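Local coordinates for Phosphoglucomutase/phosphomannomutase family protein (Burkholderia thailandensis, PDB 3UW2) that probably moves a phosphoryl group within phosphorylated sugars, as an intramolecular phosphotransferase of the phosphohexose mutase family that carries a metal ion, at residues 285-290 against 313-318; 294-299 against 354-359. All blocks are in the same frame, centred on the assembly; numbering follows the deposited sequence.

Contact 1: 285-290 against 313-318; sequences QLMLFA and ARWVRE
Met287 and Trp315 meet where two helices of the third alpha/beta/alpha domain of this phosphohexose mutase pack side by side: helix 282-296 leads into strand 301-305, and helix 311-318 follows that strand. The main apolar interaction is a CH-pi contact. Met287 CB sits over the five-membered ring of the indole, 3.6 Å from its centroid and only 14° off the ring normal. From there the side chain runs on across the pyrrole end toward the root of the tryptophan, and a bend at chi3 turns its methyl away. SD stands obliquely, 4.3 Å from the same centroid, a Met-aromatic contact in which a flexible, polarisable chain follows the flat ring. Trp315 reaches this place because CG lies anti to the backbone N (chi1 177°), extending the indole toward the neighbouring helix. Pro389 touches both Met287 and Trp315, and Lys319 adds a cation-pi contact to the indole.

A smaller apolar contact joins Ala290, one turn further along, to Val316. Their atoms CB and CG2 are 4.4 Å apart, a loose approach; the short alanine is consistent with the close approach of the helices here, with CA atoms of these two residues 6.8 Å apart. The branched valine also touches Ile302 on strand 301-305, so one side chain meets both the helix and the sheet.

Polar interactions divide between the helix interface and the outer surface. On the exposed side of helix 311-318, Arg314 and Glu318, one turn apart, form a salt bridge, with NH1 of Arg314 2.8 Å from OE2 of Glu318. At the interface, tryptophan supplies a polar N-H within an apolar ring: Trp315 NE1 donates a weak, bent bond to the backbone O of Met287, at 2.8 Å with an N-H...O angle of 129°.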
loop_
_atom_site.group_PDB
_atom_site.type_symbol
_atom_site.label_atom_id
_atom_site.label_comp_id
_atom_site.label_asym_id
_atom_site.label_seq_id
_atom_site.Cartn_x
_atom_site.Cartn_y
_atom_site.Cartn_z
ATOM N N GLN A 285 -12.314 -7.215 -1.411
ATOM C CA GLN A 285 -11.222 -8.194 -1.383
ATOM C C GLN A 285 -10.906 -8.706 0.041
ATOM O O GLN A 285 -10.648 -9.895 0.230
ATOM C CB GLN A 285 -9.962 -7.588 -1.975
ATOM C CG GLN A 285 -10.045 -7.227 -3.493
ATOM C CD GLN A 285 -8.691 -6.656 -3.958
ATOM O OE1 GLN A 285 -7.598 -7.236 -3.668
ATOM N NE2 GLN A 285 -8.731 -5.492 -4.592
ATOM N N LEU A 286 -10.762 -7.793 0.977
ATOM C CA LEU A 286 -10.458 -8.137 2.372
ATOM C C LEU A 286 -11.531 -9.045 2.980
ATOM O O LEU A 286 -11.194 -9.929 3.767
ATOM C CB LEU A 286 -10.274 -6.881 3.246
ATOM C CG LEU A 286 -9.695 -7.125 4.645
ATOM C CD1 LEU A 286 -8.261 -7.619 4.503
ATOM C CD2 LEU A 286 -9.722 -5.842 5.449
ATOM N N MET A 287 -12.818 -8.833 2.637
ATOM C CA MET A 287 -13.850 -9.792 3.108
ATOM C C MET A 287 -13.515 -11.232 2.676
ATOM O O MET A 287 -13.634 -12.181 3.454
ATOM C CB MET A 287 -15.253 -9.346 2.692
ATOM C CG MET A 287 -15.680 -8.115 3.509
ATOM S SD MET A 287 -17.365 -7.464 3.369
ATOM C CE MET A 287 -17.348 -6.548 1.827
ATOM N N LEU A 288 -13.023 -11.390 1.440
ATOM C CA LEU A 288 -12.853 -12.721 0.903
ATOM C C LEU A 288 -11.633 -13.366 1.581
ATOM O O LEU A 288 -11.606 -14.581 1.920
ATOM C CB LEU A 288 -12.677 -12.615 -0.649
ATOM C CG LEU A 288 -12.559 -13.893 -1.473
ATOM C CD1 LEU A 288 -13.948 -14.555 -1.665
ATOM C CD2 LEU A 288 -11.885 -13.655 -2.855
ATOM N N PHE A 289 -10.605 -12.549 1.768
ATOM C CA PHE A 289 -9.418 -13.039 2.483
ATOM C C PHE A 289 -9.718 -13.369 3.977
ATOM O O PHE A 289 -9.245 -14.354 4.522
ATOM C CB PHE A 289 -8.333 -11.940 2.395
ATOM C CG PHE A 289 -7.772 -11.783 1.015
ATOM C CD1 PHE A 289 -7.277 -12.923 0.326
ATOM C CD2 PHE A 289 -7.601 -10.506 0.459
ATOM C CE1 PHE A 289 -6.744 -12.798 -0.960
ATOM C CE2 PHE A 289 -7.056 -10.374 -0.839
ATOM C CZ PHE A 289 -6.632 -11.537 -1.532
ATOM N N ALA A 290 -10.465 -12.496 4.635
ATOM C CA ALA A 290 -10.790 -12.654 6.051
ATOM C C ALA A 290 -11.556 -13.955 6.205
ATOM O O ALA A 290 -11.368 -14.674 7.183
ATOM C CB ALA A 290 -11.700 -11.488 6.518
ATOM N N ALA A 313 -17.479 -5.060 9.280
ATOM C CA ALA A 313 -17.660 -5.415 10.694
ATOM C C ALA A 313 -18.529 -6.683 10.827
ATOM O O ALA A 313 -18.132 -7.649 11.497
ATOM C CB ALA A 313 -18.302 -4.257 11.473
ATOM N N ARG A 314 -19.722 -6.643 10.210
ATOM C CA ARG A 314 -20.689 -7.729 10.299
ATOM C C ARG A 314 -20.132 -9.015 9.641
ATOM O O ARG A 314 -20.187 -10.127 10.207
ATOM C CB ARG A 314 -21.999 -7.316 9.617
ATOM C CG ARG A 314 -23.041 -8.438 9.654
ATOM C CD ARG A 314 -24.293 -8.131 8.816
ATOM N NE ARG A 314 -25.190 -7.368 9.667
ATOM C CZ ARG A 314 -25.887 -7.877 10.694
ATOM N NH1 ARG A 314 -25.827 -9.171 10.986
ATOM N NH2 ARG A 314 -26.663 -7.094 11.430
ATOM N N TRP A 315 -19.543 -8.844 8.464
ATOM C CA TRP A 315 -18.927 -9.958 7.769
ATOM C C TRP A 315 -17.901 -10.645 8.647
ATOM O O TRP A 315 -17.923 -11.904 8.817
ATOM C CB TRP A 315 -18.307 -9.430 6.499
ATOM C CG TRP A 315 -17.588 -10.482 5.731
ATOM C CD1 TRP A 315 -16.265 -10.857 5.869
ATOM C CD2 TRP A 315 -18.135 -11.369 4.673
ATOM N NE1 TRP A 315 -15.969 -11.874 5.006
ATOM C CE2 TRP A 315 -17.027 -12.208 4.241
ATOM C CE3 TRP A 315 -19.378 -11.514 4.050
ATOM C CZ2 TRP A 315 -17.171 -13.164 3.244
ATOM C CZ3 TRP A 315 -19.515 -12.477 3.017
ATOM C CH2 TRP A 315 -18.435 -13.292 2.641
ATOM N N VAL A 316 -16.998 -9.851 9.222
ATOM C CA VAL A 316 -15.911 -10.446 10.020
ATOM C C VAL A 316 -16.494 -11.181 11.244
ATOM O O VAL A 316 -16.074 -12.311 11.534
ATOM C CB VAL A 316 -14.857 -9.410 10.495
ATOM C CG1 VAL A 316 -13.987 -9.979 11.645
ATOM C CG2 VAL A 316 -14.003 -8.938 9.293
ATOM N N ARG A 317 -17.504 -10.600 11.878
ATOM C CA ARG A 317 -18.168 -11.274 13.022
ATOM C C ARG A 317 -18.870 -12.538 12.649
ATOM O O ARG A 317 -18.722 -13.540 13.357
ATOM C CB ARG A 317 -19.138 -10.401 13.781
ATOM C CG ARG A 317 -18.444 -9.296 14.530
ATOM C CD ARG A 317 -19.486 -8.474 15.239
ATOM N NE ARG A 317 -19.039 -7.087 15.353
ATOM C CZ ARG A 317 -19.706 -6.067 14.809
ATOM N NH1 ARG A 317 -20.854 -6.276 14.150
ATOM N NH2 ARG A 317 -19.248 -4.842 14.951
ATOM N N GLU A 318 -19.583 -12.511 11.526
ATOM C CA GLU A 318 -20.323 -13.686 11.079
ATOM C C GLU A 318 -19.366 -14.767 10.654
ATOM O O GLU A 318 -19.689 -15.936 10.752
ATOM C CB GLU A 318 -21.391 -13.343 9.994
ATOM C CG GLU A 318 -22.517 -12.518 10.607
ATOM C CD GLU A 318 -23.582 -12.023 9.643
ATOM O OE1 GLU A 318 -23.416 -12.097 8.418
ATOM O OE2 GLU A 318 -24.637 -11.533 10.144
#

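Contact 2: 294-299 against 354-359; sequences LSRNPG and FKDRWY
Arg296 turns the edge of its guanidinium to the carboxylate of Asp356 and one face to the aliphatic part of Arg357, whose CD lies 3.6 Å from Arg296 NH1. The grip on Asp356 is end-on and bidentate. Arg296 NH2 gives a nearly straight bond to Asp356 OD2 at 2.8 Å (169°), while Arg296 NH1 reaches the syn lone pair of Asp356 OD1 at 3.0 Å. Both oxygens lie near the guanidinium plane, although the two flat groups are twisted 32° apart. A bend at chi3 (-67°) turns the arginine's end toward this partner. Arginine suits the place because it can bind both carboxylate oxygens and still extend NH2 to Glu292, on its own helix.

The contact fastens the C-terminal end of helix 282-296 in the third alpha/beta/alpha domain to the loop between strand 352-354 and helix 364-375. That loop makes a type II beta turn from Lys355 to Trp358, with Asp356 and Arg357 at its two central positions, and both side chains leave the backbone toward the helix end.

Asn297 approaches Asp356 differently. Its ND2 meets OD1 of Asp356 from well above the carboxylate plane, at 3.3 Å, and also bonds to the backbone O of Val293. The amide can serve both as donor and acceptor: a water donates to Asn297 OD1 and to Asp356 OD1, bridging the pair a second time. Arg370 further binds Asp356 OD2, and this gathering of donors would be expected to favour an ionised aspartate. Arg357 NH1 lies 3.8 Å from Arg296 NH2, but the surrounding acids probably offset the closeness of these like charges: Glu292 pairs with Arg296, while Arg357 NE is held by Asp188 and its NH2 by Glu373.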
loop_
_atom_site.group_PDB
_atom_site.type_symbol
_atom_site.label_atom_id
_atom_site.label_comp_id
_atom_site.label_asym_id
_atom_site.label_seq_id
_atom_site.Cartn_x
_atom_site.Cartn_y
_atom_site.Cartn_z
ATOM N N LEU A 294 -9.894 -16.554 8.614
ATOM C CA LEU A 294 -10.600 -16.872 9.844
ATOM C C LEU A 294 -11.017 -18.356 9.959
ATOM O O LEU A 294 -11.111 -18.922 11.074
ATOM C CB LEU A 294 -11.815 -15.951 10.013
ATOM C CG LEU A 294 -11.391 -14.510 10.346
ATOM C CD1 LEU A 294 -12.677 -13.671 10.142
ATOM C CD2 LEU A 294 -10.868 -14.431 11.811
ATOM N N SER A 295 -11.212 -19.001 8.813
ATOM C CA SER A 295 -11.520 -20.400 8.783
ATOM C C SER A 295 -10.382 -21.173 9.399
ATOM O O SER A 295 -10.640 -22.167 9.986
ATOM C CB SER A 295 -11.772 -20.863 7.322
ATOM O OG SER A 295 -10.550 -21.249 6.718
ATOM N N ARG A 296 -9.133 -20.683 9.348
ATOM C CA ARG A 296 -7.977 -21.329 10.020
ATOM C C ARG A 296 -7.515 -20.657 11.335
ATOM O O ARG A 296 -6.614 -21.158 11.988
ATOM C CB ARG A 296 -6.746 -21.494 9.053
ATOM C CG ARG A 296 -7.039 -22.437 7.832
ATOM C CD ARG A 296 -5.935 -22.431 6.742
ATOM N NE ARG A 296 -5.847 -21.134 6.053
ATOM C CZ ARG A 296 -5.005 -20.142 6.362
ATOM N NH1 ARG A 296 -4.127 -20.279 7.366
ATOM N NH2 ARG A 296 -5.062 -19.006 5.689
ATOM N N ASN A 297 -8.116 -19.519 11.687
ATOM C CA ASN A 297 -7.702 -18.746 12.837
ATOM C C ASN A 297 -8.965 -18.249 13.557
ATOM O O ASN A 297 -9.245 -17.043 13.514
ATOM C CB ASN A 297 -6.902 -17.503 12.365
ATOM C CG ASN A 297 -5.550 -17.861 11.773
ATOM O OD1 ASN A 297 -4.601 -18.011 12.524
ATOM N ND2 ASN A 297 -5.470 -18.056 10.432
ATOM N N PRO A 298 -9.743 -19.141 14.188
ATOM C CA PRO A 298 -11.036 -18.739 14.786
ATOM C C PRO A 298 -10.817 -17.704 15.871
ATOM O O PRO A 298 -9.838 -17.821 16.641
ATOM C CB PRO A 298 -11.597 -20.029 15.399
ATOM C CG PRO A 298 -10.790 -21.144 14.824
ATOM C CD PRO A 298 -9.464 -20.573 14.349
ATOM N N GLY A 299 -11.624 -16.637 15.864
ATOM C CA GLY A 299 -11.515 -15.603 16.881
ATOM C C GLY A 299 -10.563 -14.439 16.546
ATOM O O GLY A 299 -10.585 -13.412 17.273
ATOM N N PHE A 354 -0.706 -9.584 4.806
ATOM C CA PHE A 354 -0.832 -10.960 5.351
ATOM C C PHE A 354 0.300 -11.211 6.344
ATOM O O PHE A 354 1.455 -11.165 5.939
ATOM C CB PHE A 354 -0.695 -12.031 4.234
ATOM C CG PHE A 354 -1.857 -12.045 3.264
ATOM C CD1 PHE A 354 -2.990 -12.835 3.531
ATOM C CD2 PHE A 354 -1.862 -11.179 2.128
ATOM C CE1 PHE A 354 -4.095 -12.824 2.650
ATOM C CE2 PHE A 354 -2.956 -11.199 1.262
ATOM C CZ PHE A 354 -4.057 -12.007 1.524
ATOM N N LYS A 355 -0.051 -11.469 7.612
ATOM C CA LYS A 355 0.873 -12.037 8.550
ATOM C C LYS A 355 0.660 -13.535 8.523
ATOM O O LYS A 355 1.637 -14.296 8.460
ATOM C CB LYS A 355 0.668 -11.470 9.960
ATOM C CG LYS A 355 1.541 -12.141 11.030
ATOM C CD LYS A 355 3.030 -12.003 10.723
ATOM C CE LYS A 355 3.793 -12.869 11.729
ATOM N NZ LYS A 355 4.790 -11.872 12.166
ATOM N N ASP A 356 -0.594 -13.984 8.517
ATOM C CA ASP A 356 -0.878 -15.459 8.329
ATOM C C ASP A 356 -0.102 -16.031 7.153
ATOM O O ASP A 356 -0.228 -15.500 6.026
ATOM C CB ASP A 356 -2.382 -15.581 8.064
ATOM C CG ASP A 356 -2.784 -16.959 7.597
ATOM O OD1 ASP A 356 -2.860 -17.812 8.480
ATOM O OD2 ASP A 356 -3.092 -17.166 6.408
ATOM N N ARG A 357 0.776 -17.019 7.402
ATOM C CA ARG A 357 1.555 -17.753 6.355
ATOM C C ARG A 357 2.547 -16.854 5.631
ATOM O O ARG A 357 3.090 -17.218 4.575
ATOM C CB ARG A 357 0.615 -18.384 5.301
ATOM C CG ARG A 357 -0.275 -19.475 5.893
ATOM C CD ARG A 357 -1.430 -19.875 4.956
ATOM N NE ARG A 357 -0.965 -20.325 3.623
ATOM C CZ ARG A 357 -1.735 -20.288 2.545
ATOM N NH1 ARG A 357 -3.029 -19.831 2.600
ATOM N NH2 ARG A 357 -1.214 -20.648 1.403
ATOM N N TRP A 358 2.783 -15.685 6.202
ATOM C CA TRP A 358 3.613 -14.692 5.520
ATOM C C TRP A 358 4.463 -13.875 6.493
ATOM O O TRP A 358 4.828 -14.382 7.528
ATOM C CB TRP A 358 2.720 -13.862 4.577
ATOM C CG TRP A 358 3.438 -12.967 3.551
ATOM C CD1 TRP A 358 3.246 -11.610 3.319
ATOM C CD2 TRP A 358 4.346 -13.414 2.508
ATOM N NE1 TRP A 358 4.015 -11.195 2.246
ATOM C CE2 TRP A 358 4.703 -12.245 1.738
ATOM C CE3 TRP A 358 4.934 -14.662 2.188
ATOM C CZ2 TRP A 358 5.602 -12.315 0.657
ATOM C CZ3 TRP A 358 5.822 -14.718 1.122
ATOM C CH2 TRP A 358 6.168 -13.572 0.390
ATOM N N TYR A 359 4.764 -12.600 6.189
ATOM C CA TYR A 359 5.721 -11.798 6.971
ATOM C C TYR A 359 5.082 -10.485 7.455
ATOM O O TYR A 359 5.699 -9.716 8.181
ATOM C CB TYR A 359 6.951 -11.452 6.081
ATOM C CG TYR A 359 7.642 -12.717 5.691
ATOM C CD1 TYR A 359 8.516 -13.323 6.562
ATOM C CD2 TYR A 359 7.357 -13.357 4.462
ATOM C CE1 TYR A 359 9.140 -14.532 6.217
ATOM C CE2 TYR A 359 7.978 -14.550 4.106
ATOM C CZ TYR A 359 8.834 -15.124 4.990
ATOM O OH TYR A 359 9.390 -16.324 4.651
HETATM O O HOH W 1 -2.209 -17.368 11.212
#

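How the contacts relate
Along the chain, helix 282-296 comes first; it holds 285-290 of contact 1 and begins 294-299 of contact 2, which runs on into the loop after it. Then come strand 301-305 and helix 311-318, where contact 1 closes a short loop of 22 intervening residues. Contact 2 closes a longer one of 54, running from the helix end to the turn after strand 352-354. The closures cross rather than nest, since 294-299 falls between the two segments of contact 1. Their centres are about 13 Å apart, and they touch through Phe289, edge-to-face with Phe354. Together they tie helix 282-296 to a neighbouring helix and to the loop beyond the edge strand 352-354.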